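Local coordinates for protein glucose dehydrogenase (Serratia sp. FS14, PDB 7CDY) that is a member of the glucose/sorbosone dehydrogenase family, proteins with a beta-propeller fold, and binds a calcium ion, at residues A[317-330]-A[333-345]. Numbering follows the deposited sequence.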
ATOM      1  N   GLU A 317      10.089 -15.561  -6.610  1.00 12.18           N
ATOM      2  CA  GLU A 317      10.283 -14.259  -5.985  1.00 12.55           C
ATOM      3  C   GLU A 317       8.991 -13.772  -5.335  1.00 11.60           C
ATOM      4  O   GLU A 317       7.913 -13.839  -5.938  1.00 11.39           O
ATOM      5  CB  GLU A 317      10.794 -13.256  -7.019  1.00 13.70           C
ATOM      6  CG  GLU A 317      12.184 -13.631  -7.532  1.00 16.80           C
ATOM      7  CD  GLU A 317      12.668 -12.814  -8.720  1.00 18.32           C
ATOM      8  OE1 GLU A 317      13.890 -12.552  -8.786  1.00 21.00           O
ATOM      9  OE2 GLU A 317      11.864 -12.454  -9.595  1.00 18.83           O
ATOM     10  N   ARG A 318       9.114 -13.283  -4.101  1.00 11.84           N
ATOM     11  CA  ARG A 318       8.007 -12.665  -3.381  1.00 10.44           C
ATOM     12  C   ARG A 318       7.746 -11.284  -3.965  1.00  9.42           C
ATOM     13  O   ARG A 318       8.624 -10.417  -3.921  1.00 11.99           O
ATOM     14  CB  ARG A 318       8.403 -12.530  -1.916  1.00 11.00           C
ATOM     15  CG  ARG A 318       8.626 -13.876  -1.229  1.00 12.24           C
ATOM     16  CD  ARG A 318       9.387 -13.717   0.082  1.00 15.81           C
ATOM     17  NE  ARG A 318       8.867 -12.638   0.923  1.00 20.08           N
ATOM     18  CZ  ARG A 318       7.818 -12.759   1.733  1.00 18.06           C
ATOM     19  NH1 ARG A 318       7.160 -13.909   1.811  1.00 19.36           N
ATOM     20  NH2 ARG A 318       7.419 -11.724   2.462  1.00 20.61           N
ATOM     21  N   ILE A 319       6.559 -11.059  -4.518  1.00  9.94           N
ATOM     22  CA  ILE A 319       6.268  -9.798  -5.202  1.00  9.89           C
ATOM     23  C   ILE A 319       5.650  -8.819  -4.207  1.00 10.13           C
ATOM     24  O   ILE A 319       4.533  -9.029  -3.727  1.00 10.13           O
ATOM     25  CB  ILE A 319       5.391  -9.995  -6.445  1.00  9.59           C
ATOM     26  CG1 ILE A 319       6.039 -10.989  -7.425  1.00 11.53           C
ATOM     27  CG2 ILE A 319       5.136  -8.652  -7.130  1.00 10.93           C
ATOM     28  CD1 ILE A 319       7.495 -10.688  -7.763  1.00 14.27           C
ATOM     29  N   ARG A 320       6.392  -7.757  -3.895  1.00  9.25           N
ATOM     30  CA  ARG A 320       6.037  -6.796  -2.861  1.00  8.66           C
ATOM     31  C   ARG A 320       5.354  -5.549  -3.408  1.00  9.51           C
ATOM     32  O   ARG A 320       4.499  -4.957  -2.726  1.00  9.42           O
ATOM     33  CB  ARG A 320       7.320  -6.385  -2.125  1.00  9.28           C
ATOM     34  CG  ARG A 320       7.262  -5.113  -1.270  1.00  9.86           C
ATOM     35  CD  ARG A 320       6.420  -5.255  -0.004  1.00 10.05           C
ATOM     36  NE  ARG A 320       7.014  -6.151   0.985  1.00 10.00           N
ATOM     37  CZ  ARG A 320       6.359  -6.631   2.039  1.00 12.45           C
ATOM     38  NH1 ARG A 320       5.089  -6.307   2.245  1.00 13.16           N
ATOM     39  NH2 ARG A 320       6.968  -7.451   2.881  1.00 14.36           N
ATOM     40  N   GLU A 321       5.710  -5.127  -4.616  1.00  8.38           N
ATOM     41  CA  GLU A 321       5.253  -3.851  -5.156  1.00  8.95           C
ATOM     42  C   GLU A 321       4.962  -4.024  -6.635  1.00  9.35           C
ATOM     43  O   GLU A 321       5.657  -4.782  -7.321  1.00 10.79           O
ATOM     44  CB  GLU A 321       6.348  -2.776  -4.989  1.00 10.56           C
ATOM     45  CG  GLU A 321       6.044  -1.402  -5.637  1.00 12.01           C
ATOM     46  CD  GLU A 321       4.960  -0.625  -4.896  1.00 11.75           C
ATOM     47  OE1 GLU A 321       3.860  -1.173  -4.676  1.00 11.82           O
ATOM     48  OE2 GLU A 321       5.196   0.549  -4.532  1.00 11.81           O
ATOM     49  N   VAL A 322       3.914  -3.347  -7.111  1.00 10.69           N
ATOM     50  CA  VAL A 322       3.530  -3.337  -8.521  1.00 10.89           C
ATOM     51  C   VAL A 322       3.156  -1.916  -8.907  1.00 10.19           C
ATOM     52  O   VAL A 322       2.285  -1.311  -8.271  1.00 11.11           O
ATOM     53  CB  VAL A 322       2.293  -4.225  -8.761  1.00 13.05           C
ATOM     54  CG1 VAL A 322       2.026  -4.341 -10.251  1.00 15.00           C
ATOM     55  CG2 VAL A 322       2.447  -5.603  -8.130  1.00 13.77           C
ATOM     56  N   ARG A 323       3.772  -1.390  -9.966  1.00  9.52           N
ATOM     57  CA  ARG A 323       3.366  -0.089 -10.491  1.00 10.64           C
ATOM     58  C   ARG A 323       3.270  -0.163 -12.006  1.00 12.40           C
ATOM     59  O   ARG A 323       4.052  -0.861 -12.658  1.00 12.75           O
ATOM     60  CB  ARG A 323       4.332   1.046 -10.097  1.00 11.94           C
ATOM     61  CG  ARG A 323       4.487   1.274  -8.605  1.00 11.26           C
ATOM     62  CD  ARG A 323       3.275   1.970  -7.949  1.00 13.63           C
ATOM     63  NE  ARG A 323       3.454   1.968  -6.497  1.00 12.19           N
ATOM     64  CZ  ARG A 323       2.527   2.258  -5.588  1.00 11.31           C
ATOM     65  NH1 ARG A 323       1.298   2.608  -5.952  1.00 12.99           N
ATOM     66  NH2 ARG A 323       2.854   2.181  -4.300  1.00 12.43           N
ATOM     67  N   SER A 324       2.307   0.567 -12.565  1.00 11.81           N
ATOM     68  CA  SER A 324       2.174   0.668 -14.015  1.00 14.15           C
ATOM     69  C   SER A 324       3.011   1.851 -14.482  1.00 16.03           C
ATOM     70  O   SER A 324       2.739   2.996 -14.104  1.00 16.58           O
ATOM     71  CB  SER A 324       0.703   0.853 -14.392  1.00 18.46           C
ATOM     72  OG  SER A 324       0.510   0.813 -15.801  1.00 22.89           O
ATOM     73  N   GLY A 325       4.037   1.573 -15.290  1.00 14.68           N
ATOM     74  CA  GLY A 325       4.970   2.595 -15.713  1.00 17.45           C
ATOM     75  C   GLY A 325       4.451   3.427 -16.866  1.00 19.36           C
ATOM     76  O   GLY A 325       3.649   2.970 -17.681  1.00 17.07           O
ATOM     77  N   PRO A 326       4.909   4.679 -16.961  1.00 22.43           N
ATOM     78  CA  PRO A 326       4.488   5.528 -18.089  1.00 22.50           C
ATOM     79  C   PRO A 326       4.903   4.994 -19.450  1.00 23.93           C
ATOM     80  O   PRO A 326       4.328   5.411 -20.463  1.00 28.92           O
ATOM     81  CB  PRO A 326       5.141   6.885 -17.781  1.00 25.45           C
ATOM     82  CG  PRO A 326       6.265   6.570 -16.836  1.00 24.66           C
ATOM     83  CD  PRO A 326       5.787   5.394 -16.020  1.00 24.06           C
ATOM     84  N   ASP A 327       5.873   4.083 -19.504  1.00 20.25           N
ATOM     85  CA  ASP A 327       6.331   3.477 -20.747  1.00 20.43           C
ATOM     86  C   ASP A 327       5.505   2.268 -21.163  1.00 22.28           C
ATOM     87  O   ASP A 327       5.822   1.638 -22.177  1.00 22.80           O
ATOM     88  CB  ASP A 327       7.804   3.067 -20.622  1.00 21.97           C
ATOM     89  CG  ASP A 327       8.053   2.102 -19.471  1.00 24.03           C
ATOM     90  OD1 ASP A 327       7.085   1.733 -18.770  1.00 22.54           O
ATOM     91  OD2 ASP A 327       9.222   1.701 -19.270  1.00 25.64           O
ATOM     92  N   GLY A 328       4.474   1.915 -20.398  1.00 18.55           N
ATOM     93  CA  GLY A 328       3.629   0.791 -20.728  1.00 18.35           C
ATOM     94  C   GLY A 328       4.053  -0.547 -20.159  1.00 16.57           C
ATOM     95  O   GLY A 328       3.403  -1.551 -20.462  1.00 16.54           O
ATOM     96  N   TYR A 329       5.118  -0.604 -19.364  1.00 15.70           N
ATOM     97  CA  TYR A 329       5.526  -1.828 -18.689  1.00 16.94           C
ATOM     98  C   TYR A 329       5.091  -1.794 -17.228  1.00 13.60           C
ATOM     99  O   TYR A 329       4.816  -0.733 -16.665  1.00 15.38           O
ATOM    100  CB  TYR A 329       7.047  -2.000 -18.746  1.00 17.40           C
ATOM    101  CG  TYR A 329       7.593  -2.373 -20.104  1.00 16.51           C
ATOM    102  CD1 TYR A 329       7.945  -1.390 -21.023  1.00 20.08           C
ATOM    103  CD2 TYR A 329       7.760  -3.702 -20.464  1.00 19.34           C
ATOM    104  CE1 TYR A 329       8.455  -1.726 -22.264  1.00 22.54           C
ATOM    105  CE2 TYR A 329       8.266  -4.048 -21.705  1.00 21.73           C
ATOM    106  CZ  TYR A 329       8.607  -3.054 -22.597  1.00 20.60           C
ATOM    107  OH  TYR A 329       9.111  -3.402 -23.833  1.00 27.62           O
ATOM    108  N   LEU A 330       5.027  -2.975 -16.620  1.00 13.78           N
ATOM    109  CA  LEU A 330       4.855  -3.068 -15.176  1.00 12.48           C
ATOM    110  C   LEU A 330       6.221  -3.099 -14.514  1.00 14.47           C
ATOM    111  O   LEU A 330       7.177  -3.651 -15.060  1.00 13.87           O
ATOM    112  CB  LEU A 330       4.092  -4.337 -14.797  1.00 14.71           C
ATOM    113  CG  LEU A 330       2.639  -4.438 -15.240  1.00 15.13           C
ATOM    114  CD1 LEU A 330       2.093  -5.801 -14.868  1.00 14.96           C
ATOM    115  CD2 LEU A 330       1.809  -3.343 -14.591  1.00 15.96           C
ATOM    116  N   LEU A 333       8.901  -4.875  -7.365  1.00  9.23           N
ATOM    117  CA  LEU A 333       9.978  -5.096  -6.408  1.00  9.59           C
ATOM    118  C   LEU A 333       9.790  -6.450  -5.752  1.00  9.04           C
ATOM    119  O   LEU A 333       8.656  -6.863  -5.485  1.00  9.33           O
ATOM    120  CB  LEU A 333       9.978  -4.045  -5.295  1.00  9.23           C
ATOM    121  CG  LEU A 333      10.179  -2.597  -5.742  1.00  9.22           C
ATOM    122  CD1 LEU A 333       9.930  -1.611  -4.590  1.00 10.89           C
ATOM    123  CD2 LEU A 333      11.561  -2.393  -6.338  1.00 11.97           C
ATOM    124  N   THR A 334      10.894  -7.141  -5.485  1.00  9.32           N
ATOM    125  CA  THR A 334      10.846  -8.437  -4.818  1.00  9.37           C
ATOM    126  C   THR A 334      11.313  -8.310  -3.377  1.00 11.27           C
ATOM    127  O   THR A 334      12.269  -7.584  -3.085  1.00 13.26           O
ATOM    128  CB  THR A 334      11.637  -9.526  -5.561  1.00 11.52           C
ATOM    129  OG1 THR A 334      13.047  -9.301  -5.411  1.00 13.28           O
ATOM    130  CG2 THR A 334      11.277  -9.536  -7.027  1.00 14.28           C
ATOM    131  N   ASP A 335      10.622  -9.007  -2.472  1.00 11.23           N
ATOM    132  CA  ASP A 335      10.856  -8.863  -1.031  1.00 11.19           C
ATOM    133  C   ASP A 335      11.838  -9.925  -0.554  1.00 13.08           C
ATOM    134  O   ASP A 335      11.465 -10.983  -0.045  1.00 14.50           O
ATOM    135  CB  ASP A 335       9.554  -8.951  -0.246  1.00 15.41           C
ATOM    136  CG  ASP A 335       9.782  -8.875   1.261  1.00 15.78           C
ATOM    137  OD1 ASP A 335      10.762  -8.212   1.672  1.00 17.71           O
ATOM    138  OD2 ASP A 335       9.008  -9.489   2.028  1.00 18.83           O
ATOM    139  N   GLU A 336      13.120  -9.610  -0.693  1.00 12.69           N
ATOM    140  CA  GLU A 336      14.188 -10.483  -0.228  1.00 13.77           C
ATOM    141  C   GLU A 336      15.393  -9.625   0.114  1.00 13.39           C
ATOM    142  O   GLU A 336      15.429  -8.427  -0.178  1.00 13.39           O
ATOM    143  CB  GLU A 336      14.559 -11.530  -1.279  1.00 18.71           C
ATOM    144  CG  GLU A 336      14.906 -10.919  -2.605  1.00 19.32           C
ATOM    145  CD  GLU A 336      15.023 -11.927  -3.727  1.00 27.28           C
ATOM    146  OE1 GLU A 336      15.829 -12.877  -3.597  1.00 29.83           O
ATOM    147  OE2 GLU A 336      14.317 -11.762  -4.746  1.00 24.42           O
ATOM    148  N   ARG A 337      16.385 -10.254   0.750  1.00 14.26           N
ATOM    149  CA  ARG A 337      17.618  -9.552   1.099  1.00 14.83           C
ATOM    150  C   ARG A 337      18.332  -9.031  -0.145  1.00 14.31           C
ATOM    151  O   ARG A 337      18.801  -7.885  -0.176  1.00 17.29           O
ATOM    152  CB  ARG A 337      18.530 -10.491   1.886  1.00 21.16           C
ATOM    153  CG  ARG A 337      19.546  -9.794   2.753  1.00 32.05           C
ATOM    154  CD  ARG A 337      20.455 -10.799   3.414  1.00 38.61           C
ATOM    155  NE  ARG A 337      20.361 -10.761   4.857  1.00 46.13           N
ATOM    156  CZ  ARG A 337      20.931 -11.642   5.674  1.00 49.61           C
ATOM    157  NH1 ARG A 337      20.800 -11.534   6.993  1.00 48.45           N
ATOM    158  NH2 ARG A 337      21.650 -12.639   5.163  1.00 44.24           N
ATOM    159  N   ASP A 338      18.443  -9.872  -1.173  1.00 14.64           N
ATOM    160  CA  ASP A 338      18.924  -9.450  -2.490  1.00 12.56           C
ATOM    161  C   ASP A 338      17.718  -9.120  -3.370  1.00 13.62           C
ATOM    162  O   ASP A 338      17.402  -9.799  -4.348  1.00 15.16           O
ATOM    163  CB  ASP A 338      19.812 -10.534  -3.105  1.00 14.67           C
ATOM    164  CG  ASP A 338      20.422 -10.114  -4.433  1.00 20.15           C
ATOM    165  OD1 ASP A 338      20.510  -8.901  -4.713  1.00 19.43           O
ATOM    166  OD2 ASP A 338      20.808 -11.013  -5.213  1.00 24.17           O
ATOM    167  N   GLY A 339      17.028  -8.049  -2.981  1.00 12.81           N
ATOM    168  CA  GLY A 339      15.801  -7.678  -3.656  1.00 12.71           C
ATOM    169  C   GLY A 339      16.063  -7.103  -5.030  1.00 10.18           C
ATOM    170  O   GLY A 339      17.108  -6.503  -5.292  1.00 12.15           O
ATOM    171  N   LYS A 340      15.077  -7.269  -5.907  1.00 11.45           N
ATOM    172  CA  LYS A 340      15.202  -6.922  -7.315  1.00 11.34           C
ATOM    173  C   LYS A 340      14.145  -5.905  -7.735  1.00 11.22           C
ATOM    174  O   LYS A 340      13.020  -5.892  -7.216  1.00 11.43           O
ATOM    175  CB  LYS A 340      15.032  -8.168  -8.205  1.00 12.35           C
ATOM    176  CG  LYS A 340      15.860  -9.395  -7.797  1.00 17.08           C
ATOM    177  CD  LYS A 340      17.353  -9.133  -7.813  1.00 15.19           C
ATOM    178  CE  LYS A 340      18.148 -10.448  -7.833  1.00 16.97           C
ATOM    179  NZ  LYS A 340      17.876 -11.266  -6.616  1.00 22.20           N
ATOM    180  N   LEU A 341      14.520  -5.070  -8.707  1.00 11.29           N
ATOM    181  CA  LEU A 341      13.592  -4.268  -9.490  1.00 10.83           C
ATOM    182  C   LEU A 341      13.418  -4.966 -10.834  1.00 10.74           C
ATOM    183  O   LEU A 341      14.408  -5.213 -11.537  1.00 12.47           O
ATOM    184  CB  LEU A 341      14.167  -2.864  -9.700  1.00 12.20           C
ATOM    185  CG  LEU A 341      13.419  -1.932 -10.656  1.00 10.90           C
ATOM    186  CD1 LEU A 341      12.062  -1.532 -10.090  1.00 12.44           C
ATOM    187  CD2 LEU A 341      14.280  -0.694 -10.929  1.00 13.16           C
ATOM    188  N   LEU A 342      12.177  -5.295 -11.185  1.00 11.27           N
ATOM    189  CA  LEU A 342      11.866  -6.028 -12.408  1.00 12.40           C
ATOM    190  C   LEU A 342      10.978  -5.199 -13.320  1.00 11.50           C
ATOM    191  O   LEU A 342      10.058  -4.512 -12.859  1.00 13.00           O
ATOM    192  CB  LEU A 342      11.109  -7.322 -12.094  1.00 12.53           C
ATOM    193  CG  LEU A 342      11.771  -8.279 -11.109  1.00 12.25           C
ATOM    194  CD1 LEU A 342      10.866  -9.476 -10.852  1.00 13.21           C
ATOM    195  CD2 LEU A 342      13.142  -8.728 -11.607  1.00 14.33           C
ATOM    196  N   LYS A 343      11.226  -5.304 -14.619  1.00 12.84           N
ATOM    197  CA  LYS A 343      10.396  -4.692 -15.648  1.00 12.79           C
ATOM    198  C   LYS A 343       9.696  -5.819 -16.403  1.00 13.68           C
ATOM    199  O   LYS A 343      10.357  -6.720 -16.936  1.00 15.15           O
ATOM    200  CB  LYS A 343      11.278  -3.870 -16.585  1.00 14.15           C
ATOM    201  CG  LYS A 343      10.555  -3.154 -17.701  1.00 17.96           C
ATOM    202  CD  LYS A 343      11.579  -2.392 -18.535  1.00 25.78           C
ATOM    203  CE  LYS A 343      11.065  -2.056 -19.914  1.00 29.31           C
ATOM    204  NZ  LYS A 343      12.090  -1.334 -20.722  1.00 29.80           N
ATOM    205  N   VAL A 344       8.379  -5.754 -16.410  1.00 13.25           N
ATOM    206  CA  VAL A 344       7.564  -6.887 -16.912  1.00 13.12           C
ATOM    207  C   VAL A 344       6.618  -6.441 -18.012  1.00 14.70           C
ATOM    208  O   VAL A 344       5.966  -5.460 -17.873  1.00 13.83           O
ATOM    209  CB  VAL A 344       6.773  -7.532 -15.762  1.00 15.39           C
ATOM    210  CG1 VAL A 344       5.956  -8.692 -16.278  1.00 16.59           C
ATOM    211  CG2 VAL A 344       7.686  -8.000 -14.645  1.00 14.53           C
ATOM    212  N   GLY A 345       6.608  -7.216 -19.092  1.00 15.11           N
ATOM    213  CA  GLY A 345       5.762  -6.939 -20.259  1.00 17.20           C
ATOM    214  C   GLY A 345       4.994  -8.174 -20.689  1.00 17.40           C
ATOM    215  O   GLY A 345       5.333  -9.240 -20.328  1.00 17.99           O
TER
HETATM  216  O   HOH W   1       9.760  -5.583   1.571  1.00 15.74           O
HETATM  217  O   HOH W   2      11.235   1.019 -21.199  1.00 35.11           O
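Asp335 draws two arginines of the 317-330 segment onto one carboxylate oxygen. Arg318 NH2 donates to Asp335 OD2 at 2.8 Å, nearly straight, with the oxygen in the guanidinium plane and met on its anti side. Arg320 NH2 reaches the same OD2 at 3.0 Å, but from above the carboxylate plane. Both arginines run alongside the aspartate; Arg320 can do so because its chain bends twice, at chi2 and chi3. A short acid with CG anti to the backbone N (chi1 177°) suits this buried place, since two positive charges probably stabilise its ionised form, and His13 holds the other oxygen, OD1. Backbone bonds secure the same end: Asp335 N to Arg318 O, and Arg320 N to Leu333 O at 2.9 Å. Opposite Leu333 the other strand fits in two residues, Arg320 and Glu321, so a classic beta bulge moves the register by one. Beyond it, Leu333 CD1 packs 3.8 Å from Glu321 CB, while the Glu321 carboxylate turns away to Arg323 and Lys128.

The turn end is the more exposed side: Asp327, Tyr329 and Lys343 are partly exposed, whereas Asp335, Arg320 and Leu333 are buried. Lys343, extended throughout, lays CE over the centre of the Tyr329 ring, 3.4 Å from its centroid, and carries NZ onward into a cation-pi contact at 4.3 Å. A long aliphatic chain with a charged tip suits this face. Asp327 OD2 is hydrogen-bonded with the hydroxyl of Tyr331, and Asp327 OD1 accepts from Tyr329 N in an Asx turn.

Next to this ring, Leu330 and Val344 form a hydrogen-bonded antiparallel pair. The hairpin of strands 319-324 and 330-334 continues into strand 339-345, which lies beside the N-terminal strand 3-19; this closes the sheet with strands from both chain ends, as in a beta-propeller's velcro closure, while Phe286 of strand 284-289 packs against Val322 and Leu330.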